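Local coordinates for hypothetical protein (Legionella pneumophila subsp. pneumophila, PDB 2IM9) that is of unknown function but probably cleaves bacterial cell-wall peptidoglycan as an N-acetylmuramoyl-L-alanine amidase-like relative of the clan CA peptidases, at residues I38-Y42 with L105-L111; T67-S73 with R89-C95; F136-N142 with L264-L269. One frame throughout, in Å; residues are numbered along the deposited sequence.

Contact 1 of 3, residues I38-Y42 with L105-L111; sequences IRKLY and LALANSL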
loop_
_atom_site.group_PDB
_atom_site.type_symbol
_atom_site.label_atom_id
_atom_site.label_comp_id
_atom_site.label_asym_id
_atom_site.label_seq_id
_atom_site.Cartn_x
_atom_site.Cartn_y
_atom_site.Cartn_z
ATOM N N ILE A 38 -20.382 1.681 1.126
ATOM C CA ILE A 38 -19.853 0.443 1.704
ATOM C C ILE A 38 -20.971 -0.441 2.270
ATOM O O ILE A 38 -20.969 -1.660 2.052
ATOM C CB ILE A 38 -18.758 0.751 2.742
ATOM C CG1 ILE A 38 -17.546 1.354 2.001
ATOM C CG2 ILE A 38 -18.350 -0.517 3.486
ATOM C CD1 ILE A 38 -16.504 2.051 2.912
ATOM N N ARG A 39 -21.923 0.171 2.984
ATOM C CA ARG A 39 -23.092 -0.562 3.459
ATOM C C ARG A 39 -23.746 -1.290 2.292
ATOM O O ARG A 39 -24.051 -2.481 2.400
ATOM C CB ARG A 39 -24.099 0.380 4.138
ATOM C CG ARG A 39 -25.357 -0.299 4.636
ATOM C CD ARG A 39 -25.049 -1.088 5.892
ATOM N NE ARG A 39 -24.998 -0.228 7.078
ATOM C CZ ARG A 39 -24.367 -0.553 8.203
ATOM N NH1 ARG A 39 -24.400 0.271 9.238
ATOM N NH2 ARG A 39 -23.712 -1.709 8.297
ATOM N N LYS A 40 -23.960 -0.568 1.184
ATOM C CA LYS A 40 -24.581 -1.145 -0.016
ATOM C C LYS A 40 -23.734 -2.224 -0.649
ATOM O O LYS A 40 -24.267 -3.250 -1.085
ATOM C CB LYS A 40 -24.913 -0.072 -1.064
ATOM C CG LYS A 40 -26.049 0.856 -0.658
ATOM C CD LYS A 40 -26.268 1.960 -1.687
ATOM C CE LYS A 40 -27.200 3.048 -1.140
ATOM N NZ LYS A 40 -27.804 3.874 -2.230
ATOM N N LEU A 41 -22.420 -2.001 -0.708
ATOM C CA LEU A 41 -21.519 -3.002 -1.261
ATOM C C LEU A 41 -21.718 -4.341 -0.565
ATOM O O LEU A 41 -21.884 -5.367 -1.229
ATOM C CB LEU A 41 -20.048 -2.567 -1.169
ATOM C CG LEU A 41 -19.028 -3.605 -1.657
ATOM C CD1 LEU A 41 -19.203 -3.938 -3.153
ATOM C CD2 LEU A 41 -17.636 -3.085 -1.390
ATOM N N TYR A 42 -21.731 -4.323 0.769
ATOM C CA TYR A 42 -21.874 -5.563 1.541
ATOM C C TYR A 42 -23.202 -6.250 1.357
ATOM O O TYR A 42 -23.253 -7.475 1.324
ATOM C CB TYR A 42 -21.559 -5.351 3.016
ATOM C CG TYR A 42 -20.068 -5.270 3.248
ATOM C CD1 TYR A 42 -19.235 -6.328 2.879
ATOM C CD2 TYR A 42 -19.491 -4.138 3.823
ATOM C CE1 TYR A 42 -17.854 -6.250 3.072
ATOM C CE2 TYR A 42 -18.122 -4.055 4.037
ATOM C CZ TYR A 42 -17.311 -5.113 3.658
ATOM O OH TYR A 42 -15.954 -5.039 3.858
ATOM N N LEU A 105 -11.889 -4.148 2.954
ATOM C CA LEU A 105 -13.236 -4.538 2.486
ATOM C C LEU A 105 -13.302 -6.054 2.263
ATOM O O LEU A 105 -14.281 -6.701 2.637
ATOM C CB LEU A 105 -13.628 -3.809 1.188
ATOM C CG LEU A 105 -13.959 -2.314 1.336
ATOM C CD1 LEU A 105 -13.865 -1.590 0.001
ATOM C CD2 LEU A 105 -15.355 -2.141 1.964
ATOM N N ALA A 106 -12.252 -6.614 1.668
ATOM C CA ALA A 106 -12.258 -8.042 1.345
ATOM C C ALA A 106 -12.244 -8.901 2.595
ATOM O O ALA A 106 -12.813 -9.992 2.606
ATOM C CB ALA A 106 -11.076 -8.403 0.429
ATOM N N LEU A 107 -11.587 -8.414 3.644
ATOM C CA LEU A 107 -11.454 -9.153 4.885
ATOM C C LEU A 107 -12.688 -9.108 5.774
ATOM O O LEU A 107 -12.824 -9.953 6.659
ATOM C CB LEU A 107 -10.277 -8.609 5.681
ATOM C CG LEU A 107 -8.886 -8.942 5.157
ATOM C CD1 LEU A 107 -7.909 -8.163 6.010
ATOM C CD2 LEU A 107 -8.627 -10.441 5.244
ATOM N N ALA A 108 -13.572 -8.146 5.519
ATOM C CA ALA A 108 -14.715 -7.862 6.387
ATOM C C ALA A 108 -16.017 -8.251 5.723
ATOM O O ALA A 108 -16.031 -8.539 4.534
ATOM C CB ALA A 108 -14.727 -6.375 6.732
ATOM N N ASN A 109 -17.111 -8.233 6.498
ATOM C CA ASN A 109 -18.451 -8.572 6.014
ATOM C C ASN A 109 -19.481 -7.474 6.218
ATOM O O ASN A 109 -20.676 -7.686 5.990
ATOM C CB ASN A 109 -18.979 -9.810 6.736
ATOM C CG ASN A 109 -18.429 -11.091 6.181
ATOM O OD1 ASN A 109 -17.941 -11.930 6.932
ATOM N ND2 ASN A 109 -18.520 -11.266 4.866
ATOM N N SER A 110 -19.034 -6.314 6.683
ATOM C CA SER A 110 -19.954 -5.250 7.072
ATOM C C SER A 110 -19.196 -3.936 7.158
ATOM O O SER A 110 -17.975 -3.937 7.307
ATOM C CB SER A 110 -20.568 -5.570 8.443
ATOM O OG SER A 110 -19.598 -5.470 9.481
ATOM N N LEU A 111 -19.918 -2.821 7.103
ATOM C CA LEU A 111 -19.286 -1.507 7.291
ATOM C C LEU A 111 -18.516 -1.462 8.621
ATOM O O LEU A 111 -17.389 -0.949 8.687
ATOM C CB LEU A 111 -20.340 -0.401 7.227
ATOM C CG LEU A 111 -19.900 1.002 7.630
ATOM C CD1 LEU A 111 -18.897 1.576 6.625
ATOM C CD2 LEU A 111 -21.111 1.930 7.779
#
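Tyr42 lays its ring over the Asn109-Ser110 peptide, so that helix 27-45 packs against the corner where helix 95-107 ends and helix 111-122 begins. It is a helix packed against the turn that joins two consecutive helices, in which one aromatic residue, Tyr42, has the largest share of the contact. Ser110 N lies 3.4 Å from the ring plane of Tyr42, over its centre, and Asn109 C sits over the same face nearer the rim. With CG beside its own backbone N (chi1 -77°), the tyrosine aims its phenol past this peptide at the last turn of helix 95-107. There Leu105 CD2 comes within 3.5 Å of Tyr42 OH and also reaches Ile38 CG2 at 3.7 Å. Leu111 closes the other end of this apolar group: its CD1 meets Ile38 CG2 at 3.8 Å, the two side chains crossing at about a right angle. Beyond it the guanidinium of Arg39 turns one face to Leu111, whose CD2 stands 4.0 Å above the guanidinium plane of Arg39, while NH2 forms a salt bridge with Glu112. The polar anchor is in plane with the phenol ring: Tyr42 OH donates to Leu105 O over 2.7 Å, on a lone pair of that carbonyl.

Contact 2 of 3, residues T67-S73 with R89-C95; sequences TKYILGS and RVDGFDC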
loop_
_atom_site.group_PDB
_atom_site.type_symbol
_atom_site.label_atom_id
_atom_site.label_comp_id
_atom_site.label_asym_id
_atom_site.label_seq_id
_atom_site.Cartn_x
_atom_site.Cartn_y
_atom_site.Cartn_z
ATOM N N THR A 67 -11.889 5.231 -10.466
ATOM C CA THR A 67 -11.892 6.227 -9.384
ATOM C C THR A 67 -10.619 7.068 -9.424
ATOM O O THR A 67 -9.518 6.541 -9.619
ATOM C CB THR A 67 -12.027 5.549 -8.002
ATOM O OG1 THR A 67 -13.231 4.769 -7.981
ATOM C CG2 THR A 67 -12.088 6.580 -6.883
ATOM N N LYS A 68 -10.762 8.376 -9.221
ATOM C CA LYS A 68 -9.657 9.291 -9.429
ATOM C C LYS A 68 -8.534 9.095 -8.423
ATOM O O LYS A 68 -8.762 8.616 -7.308
ATOM C CB LYS A 68 -10.132 10.745 -9.399
ATOM C CG LYS A 68 -10.404 11.282 -8.023
ATOM C CD LYS A 68 -10.903 12.716 -8.093
ATOM C CE LYS A 68 -11.697 13.052 -6.848
ATOM N NZ LYS A 68 -11.924 14.520 -6.759
ATOM N N TYR A 69 -7.339 9.499 -8.833
ATOM C CA TYR A 69 -6.167 9.487 -7.990
ATOM C C TYR A 69 -6.170 10.731 -7.121
ATOM O O TYR A 69 -6.361 11.843 -7.631
ATOM C CB TYR A 69 -4.905 9.462 -8.867
ATOM C CG TYR A 69 -3.628 9.393 -8.086
ATOM C CD1 TYR A 69 -3.137 8.163 -7.640
ATOM C CD2 TYR A 69 -2.911 10.553 -7.781
ATOM C CE1 TYR A 69 -1.955 8.088 -6.914
ATOM C CE2 TYR A 69 -1.716 10.491 -7.040
ATOM C CZ TYR A 69 -1.256 9.249 -6.611
ATOM O OH TYR A 69 -0.080 9.180 -5.895
ATOM N N ILE A 70 -5.997 10.551 -5.812
ATOM C CA ILE A 70 -5.737 11.674 -4.912
ATOM C C ILE A 70 -4.499 11.354 -4.082
ATOM O O ILE A 70 -4.499 10.391 -3.319
ATOM C CB ILE A 70 -6.911 11.982 -3.954
ATOM C CG1 ILE A 70 -8.196 12.229 -4.749
ATOM C CG2 ILE A 70 -6.560 13.163 -3.051
ATOM C CD1 ILE A 70 -9.452 12.336 -3.893
ATOM N N LEU A 71 -3.449 12.148 -4.242
ATOM C CA LEU A 71 -2.240 11.946 -3.461
ATOM C C LEU A 71 -2.541 12.118 -1.974
ATOM O O LEU A 71 -3.156 13.110 -1.584
ATOM C CB LEU A 71 -1.180 12.959 -3.875
ATOM C CG LEU A 71 0.152 12.826 -3.151
ATOM C CD1 LEU A 71 0.785 11.464 -3.414
ATOM C CD2 LEU A 71 1.079 13.969 -3.564
ATOM N N GLY A 72 -2.127 11.151 -1.153
ATOM C CA GLY A 72 -2.342 11.250 0.305
ATOM C C GLY A 72 -3.832 11.296 0.634
ATOM O O GLY A 72 -4.309 12.209 1.302
ATOM N N SER A 73 -4.568 10.304 0.148
ATOM C CA SER A 73 -6.038 10.314 0.184
ATOM C C SER A 73 -6.644 10.332 1.586
ATOM O O SER A 73 -7.747 10.850 1.774
ATOM C CB SER A 73 -6.583 9.095 -0.559
ATOM O OG SER A 73 -6.640 9.342 -1.970
ATOM N N ARG A 89 -12.557 6.566 2.288
ATOM C CA ARG A 89 -13.352 7.253 1.272
ATOM C C ARG A 89 -13.504 6.384 0.044
ATOM O O ARG A 89 -12.740 5.426 -0.150
ATOM C CB ARG A 89 -12.691 8.588 0.896
ATOM C CG ARG A 89 -11.344 8.435 0.198
ATOM C CD ARG A 89 -10.531 9.708 0.269
ATOM N NE ARG A 89 -11.210 10.846 -0.391
ATOM C CZ ARG A 89 -10.748 12.101 -0.398
ATOM N NH1 ARG A 89 -9.622 12.415 0.227
ATOM N NH2 ARG A 89 -11.441 13.069 -1.022
ATOM N N VAL A 90 -14.477 6.720 -0.803
ATOM C CA VAL A 90 -14.677 5.950 -2.044
ATOM C C VAL A 90 -14.561 6.810 -3.295
ATOM O O VAL A 90 -14.816 6.324 -4.402
ATOM C CB VAL A 90 -16.039 5.231 -2.048
ATOM C CG1 VAL A 90 -16.062 4.138 -0.964
ATOM C CG2 VAL A 90 -17.184 6.239 -1.845
ATOM N N ASP A 91 -14.198 8.074 -3.120
ATOM C CA ASP A 91 -14.162 9.051 -4.218
ATOM C C ASP A 91 -12.746 9.288 -4.772
ATOM O O ASP A 91 -12.565 10.027 -5.737
ATOM C CB ASP A 91 -14.759 10.387 -3.758
ATOM C CG ASP A 91 -13.913 11.064 -2.695
ATOM O OD1 ASP A 91 -13.415 10.352 -1.802
ATOM O OD2 ASP A 91 -13.725 12.297 -2.749
ATOM N N GLY A 92 -11.740 8.669 -4.158
ATOM C CA GLY A 92 -10.353 8.890 -4.582
ATOM C C GLY A 92 -9.426 7.972 -3.812
ATOM O O GLY A 92 -9.756 7.575 -2.695
ATOM N N PHE A 93 -8.288 7.640 -4.419
ATOM C CA PHE A 93 -7.273 6.773 -3.818
ATOM C C PHE A 93 -5.872 7.189 -4.206
ATOM O O PHE A 93 -5.671 7.741 -5.295
ATOM C CB PHE A 93 -7.439 5.339 -4.330
ATOM C CG PHE A 93 -8.731 4.692 -3.925
ATOM C CD1 PHE A 93 -8.898 4.186 -2.642
ATOM C CD2 PHE A 93 -9.784 4.589 -4.841
ATOM C CE1 PHE A 93 -10.110 3.588 -2.256
ATOM C CE2 PHE A 93 -10.983 3.989 -4.479
ATOM C CZ PHE A 93 -11.144 3.478 -3.172
ATOM N N ASP A 94 -4.893 6.875 -3.353
ATOM C CA ASP A 94 -3.514 6.810 -3.822
ATOM C C ASP A 94 -3.082 5.337 -3.825
ATOM O O ASP A 94 -3.903 4.459 -3.540
ATOM C CB ASP A 94 -2.587 7.723 -3.023
ATOM C CG ASP A 94 -2.466 7.330 -1.579
ATOM O OD1 ASP A 94 -2.304 6.124 -1.281
ATOM O OD2 ASP A 94 -2.475 8.255 -0.726
ATOM N N CYS A 95 -1.836 5.024 -4.176
ATOM C CA CYS A 95 -1.520 3.608 -4.337
ATOM C C CYS A 95 -1.686 2.841 -3.029
ATOM O O CYS A 95 -2.165 1.700 -3.030
ATOM C CB CYS A 95 -0.125 3.372 -4.921
ATOM S SG CYS A 95 1.219 3.910 -3.890
HETATM O O HOH W 1 -15.595 5.326 -6.766
HETATM O O HOH W 2 -13.604 9.323 -8.772
HETATM O O HOH W 3 -12.950 14.526 -4.281
HETATM O O HOH W 4 0.414 6.776 -4.958
#
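Asp94 and Arg89 both set CG between the backbone N and the carbonyl carbon (chi1 64° and 66°), which swings carboxylate and guanidinium toward Ser73. Between these anchors the chains run side by side, joined by a single parallel bridge at Tyr69 and Phe93: Phe93 N donates to Lys68 O at 3.1 Å, and Ile70 N to Phe93 O at 2.9 Å. Asp94 OD2 accepts Ser73 N at 3.1 Å from above the carboxylate plane, and OD1 caps Thr97 N, so one N-cap residue ties the loop to the start of helix 95-107. Arg89 is held flat by partners in its plane. NH1 meets Ser73 O at 2.9 Å on a lone pair, whereas NE and NH2 take the two Asp91 oxygens side-on, the first, to OD1, at 2.7 Å. Over one guanidinium face of Arg89 lies Ile70 CD1, 3.6 Å from NH2. The hydroxyl of Ser73 turns back to donate to Ile70 O at 2.7 Å, closing the turn. Water extends the chemistry: one molecule joins Lys68 NZ to Asp91 OD2, and another links Tyr69 OH with Cys95 N. The charge of Arg89 is thus probably balanced mainly by Asp91, and the two oxygens of Asp94 fix the loop and the helix start at which Cys95 sits.

Contact 3 of 3, residues F136-N142 with L264-L269; sequences FTSIDWN and LDISHL
Asp265 OD2 is gripped by two hydroxyls: Ser138 OG donates to it at 2.6 Å, on the syn lone pair, and Ser217 OG on strand 214-223 bonds to it as well. The serine OG stands between its backbone N and carbonyl carbon (chi1 60°), which brings it from the first turn of helix 137-147 to the carboxylate. A water completes the link, accepting from Ser138 N at 2.8 Å and donating to Asp265 OD1 at the same length. The motif is a helix laid across a strand of the antiparallel sheet, the segment axes 8.6 Å apart at 71°. Ile266 points into the helix, its CD1 at 3.8 Å from Thr137 CG2 and equally near Ser138 N; the isoleucine and threonine side chains meet at about a right angle. On one flank Leu264 CD1 touches Phe136 CD1 at 3.6 Å, in the plane of the ring and at its edge. On the other, Leu269 CD1 approaches Trp141 CZ3 at 4.3 Å, while the indole NE1 bonds to Asn100 OD1 on helix 95-107. The helix start is irregular: Phe136 O takes Asp140 N and, one residue further on, Trp141 N, from opposite faces of its plane; the second bond belongs to a wider pi-type turn, and Asp140 OD2 accepts Phe136 N. Buried beside apolar side chains, Asp265 is thus met at both oxygens by donors, an arrangement that would be expected to stabilise a carboxylate carrying its negative charge and to fasten helix to sheet.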
loop_
_atom_site.group_PDB
_atom_site.type_symbol
_atom_site.label_atom_id
_atom_site.label_comp_id
_atom_site.label_asym_id
_atom_site.label_seq_id
_atom_site.Cartn_x
_atom_site.Cartn_y
_atom_site.Cartn_z
ATOM N N PHE A 136 5.656 3.655 6.213
ATOM C CA PHE A 136 6.658 3.005 5.362
ATOM C C PHE A 136 6.216 1.602 4.990
ATOM O O PHE A 136 5.980 0.748 5.850
ATOM C CB PHE A 136 8.020 2.987 6.047
ATOM C CG PHE A 136 8.625 4.349 6.179
ATOM C CD1 PHE A 136 9.417 4.862 5.159
ATOM C CD2 PHE A 136 8.369 5.136 7.301
ATOM C CE1 PHE A 136 9.965 6.133 5.249
ATOM C CE2 PHE A 136 8.914 6.437 7.412
ATOM C CZ PHE A 136 9.713 6.932 6.379
ATOM N N THR A 137 6.083 1.375 3.701
ATOM C CA THR A 137 5.597 0.087 3.211
ATOM C C THR A 137 6.391 -1.105 3.737
ATOM O O THR A 137 5.801 -2.160 4.046
ATOM C CB THR A 137 5.500 0.107 1.676
ATOM O OG1 THR A 137 4.694 1.241 1.315
ATOM C CG2 THR A 137 4.823 -1.153 1.155
ATOM N N SER A 138 7.705 -0.965 3.846
ATOM C CA SER A 138 8.505 -2.116 4.290
ATOM C C SER A 138 8.476 -2.281 5.807
ATOM O O SER A 138 7.877 -3.239 6.333
ATOM C CB SER A 138 9.938 -2.033 3.759
ATOM O OG SER A 138 10.589 -0.858 4.197
ATOM N N ILE A 139 9.089 -1.338 6.518
ATOM C CA ILE A 139 9.348 -1.535 7.943
ATOM C C ILE A 139 8.119 -1.345 8.828
ATOM O O ILE A 139 8.098 -1.802 9.983
ATOM C CB ILE A 139 10.530 -0.658 8.420
ATOM C CG1 ILE A 139 10.246 0.810 8.154
ATOM C CG2 ILE A 139 11.823 -1.079 7.717
ATOM C CD1 ILE A 139 10.404 1.655 9.365
ATOM N N ASP A 140 7.096 -0.667 8.293
ATOM C CA ASP A 140 5.820 -0.546 9.002
ATOM C C ASP A 140 4.782 -1.522 8.444
ATOM O O ASP A 140 4.374 -2.463 9.117
ATOM C CB ASP A 140 5.254 0.870 8.904
ATOM C CG ASP A 140 6.110 1.911 9.593
ATOM O OD1 ASP A 140 6.733 1.619 10.639
ATOM O OD2 ASP A 140 6.112 3.047 9.093
ATOM N N TRP A 141 4.341 -1.285 7.211
ATOM C CA TRP A 141 3.149 -1.965 6.698
ATOM C C TRP A 141 3.384 -3.448 6.481
ATOM O O TRP A 141 2.631 -4.287 7.026
ATOM C CB TRP A 141 2.675 -1.307 5.393
ATOM C CG TRP A 141 1.285 -1.708 4.948
ATOM C CD1 TRP A 141 0.095 -1.225 5.431
ATOM C CD2 TRP A 141 0.946 -2.614 3.886
ATOM N NE1 TRP A 141 -0.962 -1.807 4.766
ATOM C CE2 TRP A 141 -0.471 -2.669 3.817
ATOM C CE3 TRP A 141 1.697 -3.404 3.015
ATOM C CZ2 TRP A 141 -1.149 -3.468 2.890
ATOM C CZ3 TRP A 141 1.026 -4.207 2.087
ATOM C CH2 TRP A 141 -0.390 -4.225 2.027
ATOM N N ASN A 142 4.392 -3.791 5.674
ATOM C CA ASN A 142 4.717 -5.210 5.483
ATOM C C ASN A 142 4.986 -5.878 6.839
ATOM O O ASN A 142 4.432 -6.940 7.141
ATOM C CB ASN A 142 5.963 -5.379 4.614
ATOM C CG ASN A 142 5.710 -5.117 3.143
ATOM O OD1 ASN A 142 4.579 -4.886 2.707
ATOM N ND2 ASN A 142 6.777 -5.185 2.359
ATOM N N LEU A 264 14.953 5.090 0.923
ATOM C CA LEU A 264 13.690 4.393 0.782
ATOM C C LEU A 264 13.851 3.165 -0.112
ATOM O O LEU A 264 14.851 3.039 -0.850
ATOM C CB LEU A 264 12.631 5.341 0.207
ATOM C CG LEU A 264 11.153 4.951 0.368
ATOM C CD1 LEU A 264 10.779 4.576 1.826
ATOM C CD2 LEU A 264 10.304 6.109 -0.129
ATOM N N ASP A 265 12.891 2.251 -0.039
ATOM C CA ASP A 265 13.019 0.968 -0.736
ATOM C C ASP A 265 11.861 0.605 -1.676
ATOM O O ASP A 265 12.039 -0.219 -2.578
ATOM C CB ASP A 265 13.207 -0.172 0.282
ATOM C CG ASP A 265 12.269 -0.056 1.501
ATOM O OD1 ASP A 265 11.330 0.790 1.485
ATOM O OD2 ASP A 265 12.492 -0.807 2.482
ATOM N N ILE A 266 10.678 1.164 -1.426
ATOM C CA ILE A 266 9.451 0.781 -2.146
ATOM C C ILE A 266 8.726 2.037 -2.644
ATOM O O ILE A 266 8.462 2.958 -1.854
ATOM C CB ILE A 266 8.507 -0.072 -1.251
ATOM C CG1 ILE A 266 9.231 -1.333 -0.736
ATOM C CG2 ILE A 266 7.197 -0.395 -1.997
ATOM C CD1 ILE A 266 8.381 -2.114 0.238
ATOM N N SER A 267 8.392 2.075 -3.938
ATOM C CA SER A 267 7.929 3.323 -4.570
ATOM C C SER A 267 6.462 3.274 -4.991
ATOM O O SER A 267 5.834 4.327 -5.234
ATOM C CB SER A 267 8.800 3.645 -5.792
ATOM O OG SER A 267 8.847 2.540 -6.687
ATOM N N HIS A 268 5.899 2.069 -5.057
ATOM C CA HIS A 268 4.537 1.878 -5.554
ATOM C C HIS A 268 4.040 0.467 -5.242
ATOM O O HIS A 268 4.829 -0.440 -4.947
ATOM C CB HIS A 268 4.503 2.115 -7.082
ATOM C CG HIS A 268 3.128 2.253 -7.650
ATOM N ND1 HIS A 268 2.725 1.604 -8.799
ATOM C CD2 HIS A 268 2.064 2.982 -7.237
ATOM C CE1 HIS A 268 1.462 1.912 -9.059
ATOM N NE2 HIS A 268 1.042 2.751 -8.129
ATOM N N LEU A 269 2.722 0.302 -5.271
ATOM C CA LEU A 269 2.127 -1.022 -5.081
ATOM C C LEU A 269 0.734 -1.124 -5.647
ATOM O O LEU A 269 0.106 -0.115 -5.976
ATOM C CB LEU A 269 2.175 -1.469 -3.611
ATOM C CG LEU A 269 1.211 -0.816 -2.614
ATOM C CD1 LEU A 269 1.200 -1.641 -1.334
ATOM C CD2 LEU A 269 1.670 0.563 -2.295
HETATM O O HOH W 5 8.966 1.408 2.900
#

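Helix 95-107 relates the three contacts: contact 1 packs at its end, contact 2 leads into its start, and contact 3 lies against that start. Contacts 1 and 2 are centred 18 Å apart, nearest atoms about 4 Å. Contacts 2 and 3 touch directly, Cys95 CB lying 3.2 Å from His268 CD2, whereas contacts 1 and 3 are centred 26 Å apart. Clan CA peptidases place a cysteine at the start of a helix beside a histidine on the sheet. Cys95 and His268, SG of the first 4.4 Å from NE2 of the second, are consistent with that arrangement. Contacts 2 and 3 would then each supply one residue of the probable active site, and contact 1 lies farther off.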